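Local atomic coordinates of RTX toxin (Vibrio vulnificus CMCP6, PDB entry 6A7H), a protein that acts as a Ras/Rap1-specific endopeptidase, part of a secreted Vibrio vulnificus RTX toxin, that inactivates the small GTPases Ras and Rap1. Residues I336-L341 with K370-T375; E159-F164 with L182-K187. All blocks are in the same frame, centred on the assembly; numbering follows the deposited sequence.

Interaction 1 of 2, residues I336-L341 with K370-T375; sequences IGLLHL and KHLDVT
Leu372 drives its CD1 methyl into a notch formed by Leu338, His340 and Leu341. Leu338 comes at it tip to tip, with Leu338 CD1 3.9 Å from Leu372 CD1. Leu341 also meets it end-on, its branch carbon CG 3.9 Å from the same methyl, and His340 CB closes the notch at 3.9 Å from Leu372 CD1. The second methyl, Leu372 CD2, sits 4.2 Å above the plane of the His340 ring, displaced toward the rim.

Lys370 makes a different kind of contact. Its chain bends at chi2 (-58°) and then passes across the carbonyl oxygen of His340, with Lys370 CG 3.5 Å from His340 O and the next two methylenes almost as close. Leu341 slides past it in the opposite direction.

Polar grip comes from outside: His340 NE2 hydrogen-bonds to Glu309 OE1, which limits rotation of the ring.

The type I turn Leu338-Leu341 follows strand 333-338, an inner strand of the parallel sheet, while a Schellman motif at His371 ends helix 361-369. Leu318 of helix 316-323 touches Leu338, His340 and Leu372. The contact lies in the helical crossover from strand 333-338 to its parallel neighbour 386-391, where Leu341 reaches Ala389.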
ATOM      1  N   ILE A 336     -22.473   1.671   5.992  1.00 30.34           N
ATOM      2  CA  ILE A 336     -22.438   1.273   4.591  1.00 27.30           C
ATOM      3  C   ILE A 336     -21.002   1.300   4.057  1.00 28.73           C
ATOM      4  O   ILE A 336     -20.323   2.321   4.125  1.00 33.16           O
ATOM      5  CB  ILE A 336     -23.318   2.181   3.747  1.00 28.27           C
ATOM      6  CG1 ILE A 336     -24.793   1.985   4.133  1.00 26.55           C
ATOM      7  CG2 ILE A 336     -23.091   1.904   2.281  1.00 28.28           C
ATOM      8  CD1 ILE A 336     -25.672   3.206   3.867  1.00 30.02           C
ATOM      9  N   GLY A 337     -20.527   0.177   3.541  1.00 23.42           N
ATOM     10  CA  GLY A 337     -19.153   0.115   3.082  1.00 22.74           C
ATOM     11  C   GLY A 337     -19.037   0.056   1.568  1.00 27.17           C
ATOM     12  O   GLY A 337     -19.767  -0.689   0.892  1.00 31.67           O
ATOM     13  N   LEU A 338     -18.098   0.831   1.039  1.00 31.02           N
ATOM     14  CA  LEU A 338     -17.891   0.927  -0.400  1.00 28.19           C
ATOM     15  C   LEU A 338     -16.447   0.595  -0.743  1.00 27.83           C
ATOM     16  O   LEU A 338     -15.530   1.287  -0.299  1.00 27.87           O
ATOM     17  CB  LEU A 338     -18.231   2.342  -0.907  1.00 26.11           C
ATOM     18  CG  LEU A 338     -19.612   2.926  -0.582  1.00 32.07           C
ATOM     19  CD1 LEU A 338     -19.789   4.273  -1.263  1.00 34.67           C
ATOM     20  CD2 LEU A 338     -20.764   1.969  -0.950  1.00 24.18           C
ATOM     21  N   LEU A 339     -16.237  -0.450  -1.538  1.00 26.24           N
ATOM     22  CA  LEU A 339     -14.900  -0.728  -2.051  1.00 26.94           C
ATOM     23  C   LEU A 339     -14.526   0.344  -3.082  1.00 31.00           C
ATOM     24  O   LEU A 339     -13.358   0.504  -3.437  1.00 36.47           O
ATOM     25  CB  LEU A 339     -14.822  -2.136  -2.670  1.00 26.78           C
ATOM     26  CG  LEU A 339     -13.432  -2.587  -3.148  1.00 28.69           C
ATOM     27  CD1 LEU A 339     -12.385  -2.606  -1.995  1.00 19.01           C
ATOM     28  CD2 LEU A 339     -13.518  -3.920  -3.858  1.00 33.24           C
ATOM     29  N   HIS A 340     -15.527   1.091  -3.542  1.00 26.58           N
ATOM     30  CA  HIS A 340     -15.341   2.103  -4.579  1.00 28.77           C
ATOM     31  C   HIS A 340     -14.414   3.257  -4.184  1.00 26.38           C
ATOM     32  O   HIS A 340     -13.820   3.914  -5.046  1.00 36.87           O
ATOM     33  CB  HIS A 340     -16.709   2.668  -4.994  1.00 32.92           C
ATOM     34  CG  HIS A 340     -17.722   1.617  -5.330  1.00 38.19           C
ATOM     35  ND1 HIS A 340     -18.361   0.863  -4.366  1.00 34.16           N
ATOM     36  CD2 HIS A 340     -18.214   1.197  -6.526  1.00 34.24           C
ATOM     37  CE1 HIS A 340     -19.202   0.025  -4.952  1.00 39.56           C
ATOM     38  NE2 HIS A 340     -19.127   0.204  -6.261  1.00 36.15           N
ATOM     39  N   LEU A 341     -14.298   3.506  -2.888  1.00 28.38           N
ATOM     40  CA  LEU A 341     -13.484   4.599  -2.375  1.00 28.85           C
ATOM     41  C   LEU A 341     -12.332   4.083  -1.500  1.00 29.68           C
ATOM     42  O   LEU A 341     -12.477   3.082  -0.790  1.00 31.34           O
ATOM     43  CB  LEU A 341     -14.357   5.574  -1.580  1.00 26.17           C
ATOM     44  CG  LEU A 341     -15.519   6.154  -2.382  1.00 27.63           C
ATOM     45  CD1 LEU A 341     -16.432   7.022  -1.487  1.00 22.34           C
ATOM     46  CD2 LEU A 341     -14.987   6.970  -3.576  1.00 26.71           C
ATOM     47  N   LYS A 370     -15.902   8.038  -9.653  1.00 30.41           N
ATOM     48  CA  LYS A 370     -16.362   6.679  -9.379  1.00 33.24           C
ATOM     49  C   LYS A 370     -17.825   6.436  -9.753  1.00 40.47           C
ATOM     50  O   LYS A 370     -18.367   5.372  -9.461  1.00 44.54           O
ATOM     51  CB  LYS A 370     -16.145   6.357  -7.898  1.00 28.03           C
ATOM     52  CG  LYS A 370     -14.687   6.206  -7.551  1.00 30.20           C
ATOM     53  CD  LYS A 370     -14.088   5.112  -8.424  1.00 33.84           C
ATOM     54  CE  LYS A 370     -12.603   5.019  -8.303  1.00 39.10           C
ATOM     55  NZ  LYS A 370     -12.151   3.664  -8.775  1.00 47.81           N
ATOM     56  N   HIS A 371     -18.454   7.421 -10.393  1.00 37.59           N
ATOM     57  CA  HIS A 371     -19.867   7.343 -10.746  1.00 35.24           C
ATOM     58  C   HIS A 371     -20.748   6.928  -9.572  1.00 28.53           C
ATOM     59  O   HIS A 371     -21.600   6.055  -9.711  1.00 35.59           O
ATOM     60  CB  HIS A 371     -20.064   6.367 -11.903  1.00 40.72           C
ATOM     61  CG  HIS A 371     -19.089   6.562 -13.015  1.00 50.89           C
ATOM     62  ND1 HIS A 371     -19.254   7.523 -13.989  1.00 52.68           N
ATOM     63  CD2 HIS A 371     -17.924   5.932 -13.297  1.00 55.43           C
ATOM     64  CE1 HIS A 371     -18.237   7.471 -14.828  1.00 55.92           C
ATOM     65  NE2 HIS A 371     -17.417   6.513 -14.434  1.00 58.52           N
ATOM     66  N   LEU A 372     -20.526   7.539  -8.414  1.00 33.32           N
ATOM     67  CA  LEU A 372     -21.357   7.295  -7.232  1.00 34.92           C
ATOM     68  C   LEU A 372     -22.433   8.373  -7.102  1.00 36.02           C
ATOM     69  O   LEU A 372     -22.171   9.543  -7.383  1.00 38.16           O
ATOM     70  CB  LEU A 372     -20.485   7.256  -5.966  1.00 31.07           C
ATOM     71  CG  LEU A 372     -19.606   6.009  -5.865  1.00 37.58           C
ATOM     72  CD1 LEU A 372     -18.703   6.011  -4.628  1.00 32.87           C
ATOM     73  CD2 LEU A 372     -20.510   4.793  -5.868  1.00 36.41           C
ATOM     74  N   ASP A 373     -23.630   7.986  -6.665  1.00 36.33           N
ATOM     75  CA  ASP A 373     -24.728   8.935  -6.498  1.00 35.42           C
ATOM     76  C   ASP A 373     -24.577   9.770  -5.233  1.00 36.72           C
ATOM     77  O   ASP A 373     -24.431   9.245  -4.128  1.00 39.17           O
ATOM     78  CB  ASP A 373     -26.079   8.225  -6.470  1.00 49.08           C
ATOM     79  CG  ASP A 373     -26.505   7.729  -7.828  1.00 70.45           C
ATOM     80  OD1 ASP A 373     -25.954   8.223  -8.833  1.00 83.60           O
ATOM     81  OD2 ASP A 373     -27.394   6.855  -7.895  1.00 77.74           O
ATOM     82  N   VAL A 374     -24.638  11.082  -5.397  1.00 31.61           N
ATOM     83  CA  VAL A 374     -24.529  11.969  -4.256  1.00 30.70           C
ATOM     84  C   VAL A 374     -25.690  11.702  -3.284  1.00 29.36           C
ATOM     85  O   VAL A 374     -25.522  11.857  -2.077  1.00 29.45           O
ATOM     86  CB  VAL A 374     -24.499  13.449  -4.714  1.00 42.90           C
ATOM     87  CG1 VAL A 374     -25.866  13.877  -5.149  1.00 49.59           C
ATOM     88  CG2 VAL A 374     -23.998  14.352  -3.620  1.00 44.05           C
ATOM     89  N   THR A 375     -26.845  11.241  -3.791  1.00 33.08           N
ATOM     90  CA  THR A 375     -28.001  11.008  -2.915  1.00 36.82           C
ATOM     91  C   THR A 375     -27.754   9.891  -1.898  1.00 40.75           C
ATOM     92  O   THR A 375     -28.352   9.901  -0.824  1.00 45.31           O
ATOM     93  CB  THR A 375     -29.302  10.663  -3.696  1.00 37.58           C
ATOM     94  OG1 THR A 375     -29.114   9.485  -4.483  1.00 46.10           O
ATOM     95  CG2 THR A 375     -29.727  11.823  -4.581  1.00 34.14           C
TER

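Interaction 2 of 2, residues E159-F164 with L182-K187; sequences EHYADF and LDESTK
Tyr161, in the first turn of helix 161-173, faces Lys187 at the end of the loop after strand 180-183, their CA atoms 5.9 Å apart, and Lys187 takes a left-handed backbone conformation.

The Tyr161 ring carries most of the contact. With CG anti to the backbone N (chi1 -178°), it leaves the helix and spans the loop from Lys187 to Leu182. Near its root, the backbone of Lys187 lies obliquely against the ring, Lys187 CA 3.5 Å from Tyr161 CD1. The lysine side chain crosses the tyrosine at about a right angle, and its aliphatic part covers the start of the aromatic side chain, Lys187 CD being 3.8 Å from Tyr161 CB.

At the far end the phenol oxygen is wedged against carbon. Tyr161 OH stands 3.2 Å from Glu184 CA, a tight fit, and 3.6 Å from Leu182 CB. The glutamate's end turns away from the helix and is poorly ordered, so its main contribution is the backbone and CB.

Leu182 fills the angle between the two aromatic residues. Its CD2 methyl is 4.0 Å from Tyr161 CE1 and also meets the Phe164 ring at its edge, 4.2 Å from Phe164 CE2.

Within the loop itself, Ser185 OG donates to Asp183 OD1 on the syn side, 30° out of the carboxylate plane. The loop's other end is tied by a backbone hydrogen bond between Lys187 and Leu157.

Phe164 and Leu182 both continue onto Val189 of strand 188-191. Helix 161-173 thus packs on a beta hairpin, within a split beta-alpha-beta unit: it connects the parallel strands 153-156 and 180-183, and strand 188-191 lies between them, antiparallel to both.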
ATOM      1  N   GLU A 159      10.128  20.677 -19.468  1.00 40.97           N
ATOM      2  CA  GLU A 159       9.342  21.332 -20.512  1.00 41.07           C
ATOM      3  C   GLU A 159       7.832  21.346 -20.245  1.00 45.55           C
ATOM      4  O   GLU A 159       7.096  22.129 -20.851  1.00 42.65           O
ATOM      5  CB  GLU A 159       9.589  20.654 -21.861  1.00 46.11           C
ATOM      6  CG  GLU A 159       8.773  19.383 -22.072  1.00 53.69           C
ATOM      7  CD  GLU A 159       8.979  18.774 -23.455  1.00 73.56           C
ATOM      8  OE1 GLU A 159       8.250  19.167 -24.396  1.00 78.20           O
ATOM      9  OE2 GLU A 159       9.869  17.904 -23.601  1.00 77.52           O
ATOM     10  N   HIS A 160       7.362  20.474 -19.358  1.00 36.98           N
ATOM     11  CA  HIS A 160       5.923  20.369 -19.115  1.00 38.77           C
ATOM     12  C   HIS A 160       5.460  21.235 -17.957  1.00 36.32           C
ATOM     13  O   HIS A 160       4.305  21.157 -17.550  1.00 35.36           O
ATOM     14  CB  HIS A 160       5.531  18.909 -18.856  1.00 31.60           C
ATOM     15  CG  HIS A 160       5.736  18.030 -20.046  1.00 36.71           C
ATOM     16  ND1 HIS A 160       5.046  18.214 -21.227  1.00 42.36           N
ATOM     17  CD2 HIS A 160       6.578  16.993 -20.255  1.00 39.60           C
ATOM     18  CE1 HIS A 160       5.445  17.315 -22.109  1.00 43.90           C
ATOM     19  NE2 HIS A 160       6.370  16.560 -21.544  1.00 46.38           N
ATOM     20  N   TYR A 161       6.359  22.074 -17.449  1.00 34.86           N
ATOM     21  CA  TYR A 161       6.064  22.900 -16.284  1.00 36.58           C
ATOM     22  C   TYR A 161       4.892  23.874 -16.496  1.00 38.93           C
ATOM     23  O   TYR A 161       3.977  23.936 -15.673  1.00 40.90           O
ATOM     24  CB  TYR A 161       7.314  23.679 -15.871  1.00 41.68           C
ATOM     25  CG  TYR A 161       7.101  24.516 -14.640  1.00 40.80           C
ATOM     26  CD1 TYR A 161       7.110  23.939 -13.381  1.00 35.01           C
ATOM     27  CD2 TYR A 161       6.874  25.882 -14.741  1.00 43.67           C
ATOM     28  CE1 TYR A 161       6.908  24.689 -12.263  1.00 35.50           C
ATOM     29  CE2 TYR A 161       6.674  26.649 -13.623  1.00 44.18           C
ATOM     30  CZ  TYR A 161       6.689  26.050 -12.383  1.00 42.88           C
ATOM     31  OH  TYR A 161       6.484  26.824 -11.261  1.00 47.44           O
ATOM     32  N   ALA A 162       4.933  24.635 -17.583  1.00 34.58           N
ATOM     33  CA  ALA A 162       3.907  25.639 -17.861  1.00 43.19           C
ATOM     34  C   ALA A 162       2.501  25.018 -17.973  1.00 41.82           C
ATOM     35  O   ALA A 162       1.545  25.539 -17.403  1.00 42.86           O
ATOM     36  CB  ALA A 162       4.262  26.435 -19.150  1.00 39.18           C
ATOM     37  N   ASP A 163       2.377  23.906 -18.690  1.00 37.31           N
ATOM     38  CA  ASP A 163       1.089  23.210 -18.791  1.00 36.76           C
ATOM     39  C   ASP A 163       0.639  22.660 -17.441  1.00 32.24           C
ATOM     40  O   ASP A 163      -0.510  22.831 -17.017  1.00 33.99           O
ATOM     41  CB  ASP A 163       1.166  22.064 -19.807  1.00 35.69           C
ATOM     42  CG  ASP A 163       1.167  22.553 -21.256  1.00 44.66           C
ATOM     43  OD1 ASP A 163       0.422  23.498 -21.568  1.00 55.87           O
ATOM     44  OD2 ASP A 163       1.905  21.986 -22.089  1.00 50.40           O
ATOM     45  N   PHE A 164       1.544  21.960 -16.780  1.00 31.79           N
ATOM     46  CA  PHE A 164       1.215  21.421 -15.488  1.00 35.78           C
ATOM     47  C   PHE A 164       0.729  22.541 -14.562  1.00 33.28           C
ATOM     48  O   PHE A 164      -0.293  22.391 -13.907  1.00 32.72           O
ATOM     49  CB  PHE A 164       2.395  20.689 -14.850  1.00 24.15           C
ATOM     50  CG  PHE A 164       2.033  20.082 -13.545  1.00 23.53           C
ATOM     51  CD1 PHE A 164       1.457  18.828 -13.498  1.00 21.37           C
ATOM     52  CD2 PHE A 164       2.179  20.802 -12.363  1.00 26.35           C
ATOM     53  CE1 PHE A 164       1.078  18.282 -12.285  1.00 25.41           C
ATOM     54  CE2 PHE A 164       1.802  20.258 -11.152  1.00 25.88           C
ATOM     55  CZ  PHE A 164       1.259  19.007 -11.112  1.00 23.95           C
ATOM     56  N   LEU A 182       4.505  24.537  -6.165  1.00 38.78           N
ATOM     57  CA  LEU A 182       5.427  24.713  -7.273  1.00 35.75           C
ATOM     58  C   LEU A 182       6.650  25.501  -6.854  1.00 43.16           C
ATOM     59  O   LEU A 182       6.565  26.422  -6.041  1.00 44.20           O
ATOM     60  CB  LEU A 182       4.744  25.421  -8.438  1.00 35.92           C
ATOM     61  CG  LEU A 182       3.612  24.655  -9.094  1.00 40.71           C
ATOM     62  CD1 LEU A 182       2.945  25.538 -10.132  1.00 39.72           C
ATOM     63  CD2 LEU A 182       4.149  23.375  -9.713  1.00 31.50           C
ATOM     64  N   ASP A 183       7.788  25.132  -7.428  1.00 49.03           N
ATOM     65  CA  ASP A 183       9.020  25.892  -7.286  1.00 52.53           C
ATOM     66  C   ASP A 183       9.544  26.157  -8.699  1.00 53.64           C
ATOM     67  O   ASP A 183      10.126  25.275  -9.328  1.00 56.36           O
ATOM     68  CB  ASP A 183      10.023  25.119  -6.423  1.00 59.14           C
ATOM     69  CG  ASP A 183      11.432  25.678  -6.507  1.00 66.84           C
ATOM     70  OD1 ASP A 183      11.613  26.913  -6.441  1.00 63.17           O
ATOM     71  OD2 ASP A 183      12.366  24.863  -6.634  1.00 77.07           O
ATOM     72  N   GLU A 184       9.306  27.364  -9.207  1.00 54.77           N
ATOM     73  CA  GLU A 184       9.502  27.645 -10.627  1.00 56.64           C
ATOM     74  C   GLU A 184      10.983  27.643 -11.034  1.00 55.23           C
ATOM     75  O   GLU A 184      11.324  27.258 -12.162  1.00 54.47           O
ATOM     76  CB  GLU A 184       8.824  28.980 -10.990  1.00 66.92           C
ATOM     77  CG  GLU A 184       9.332  29.700 -12.254  1.00 81.89           C
ATOM     78  CD  GLU A 184      10.614  30.501 -12.047  1.00101.92           C
ATOM     79  OE1 GLU A 184      10.711  31.245 -11.046  1.00109.97           O
ATOM     80  OE2 GLU A 184      11.532  30.385 -12.889  1.00109.70           O
ATOM     81  N   SER A 185      11.860  28.044 -10.119  1.00 52.22           N
ATOM     82  CA  SER A 185      13.286  28.132 -10.435  1.00 58.06           C
ATOM     83  C   SER A 185      13.883  26.759 -10.776  1.00 58.94           C
ATOM     84  O   SER A 185      14.846  26.662 -11.530  1.00 62.87           O
ATOM     85  CB  SER A 185      14.054  28.772  -9.276  1.00 54.37           C
ATOM     86  OG  SER A 185      14.052  27.941  -8.130  1.00 73.50           O
ATOM     87  N   THR A 186      13.303  25.698 -10.228  1.00 54.90           N
ATOM     88  CA  THR A 186      13.765  24.346 -10.531  1.00 53.27           C
ATOM     89  C   THR A 186      12.699  23.577 -11.308  1.00 54.24           C
ATOM     90  O   THR A 186      12.851  22.385 -11.573  1.00 53.23           O
ATOM     91  CB  THR A 186      14.116  23.575  -9.259  1.00 46.22           C
ATOM     92  OG1 THR A 186      12.932  23.420  -8.467  1.00 47.45           O
ATOM     93  CG2 THR A 186      15.169  24.335  -8.455  1.00 47.20           C
ATOM     94  N   LYS A 187      11.629  24.280 -11.671  1.00 53.10           N
ATOM     95  CA  LYS A 187      10.511  23.707 -12.418  1.00 46.94           C
ATOM     96  C   LYS A 187       9.980  22.419 -11.790  1.00 42.75           C
ATOM     97  O   LYS A 187       9.653  21.465 -12.494  1.00 40.39           O
ATOM     98  CB  LYS A 187      10.919  23.454 -13.870  1.00 44.79           C
ATOM     99  CG  LYS A 187      11.451  24.698 -14.557  1.00 51.45           C
ATOM    100  CD  LYS A 187      10.994  24.779 -16.003  1.00 62.99           C
ATOM    101  CE  LYS A 187      11.511  26.050 -16.663  1.00 70.38           C
ATOM    102  NZ  LYS A 187      11.439  27.213 -15.726  1.00 72.21           N
TER

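Overall arrangement
Coming from the N terminus, the chain passes the helical region and strand 153-156 before reaching interaction 2. There the loop after strand 180-183 comes back against the start of helix 161-173, closing a loop of 17 residues, mostly the rest of helix 161-173, and tying that helix to the small antiparallel sheet. A long, mostly helical run follows before strand 304-309 opens the four-stranded parallel sheet. Interaction 1 then closes 28 residues, mainly helices 343-356 and 361-369, joining the end of strand 333-338 to the lead-in to helix 374-383. The two lie in series, neither nested nor crossed: interactions 1 and 2 have centres 35 Å apart and nearest atoms about 19 Å apart.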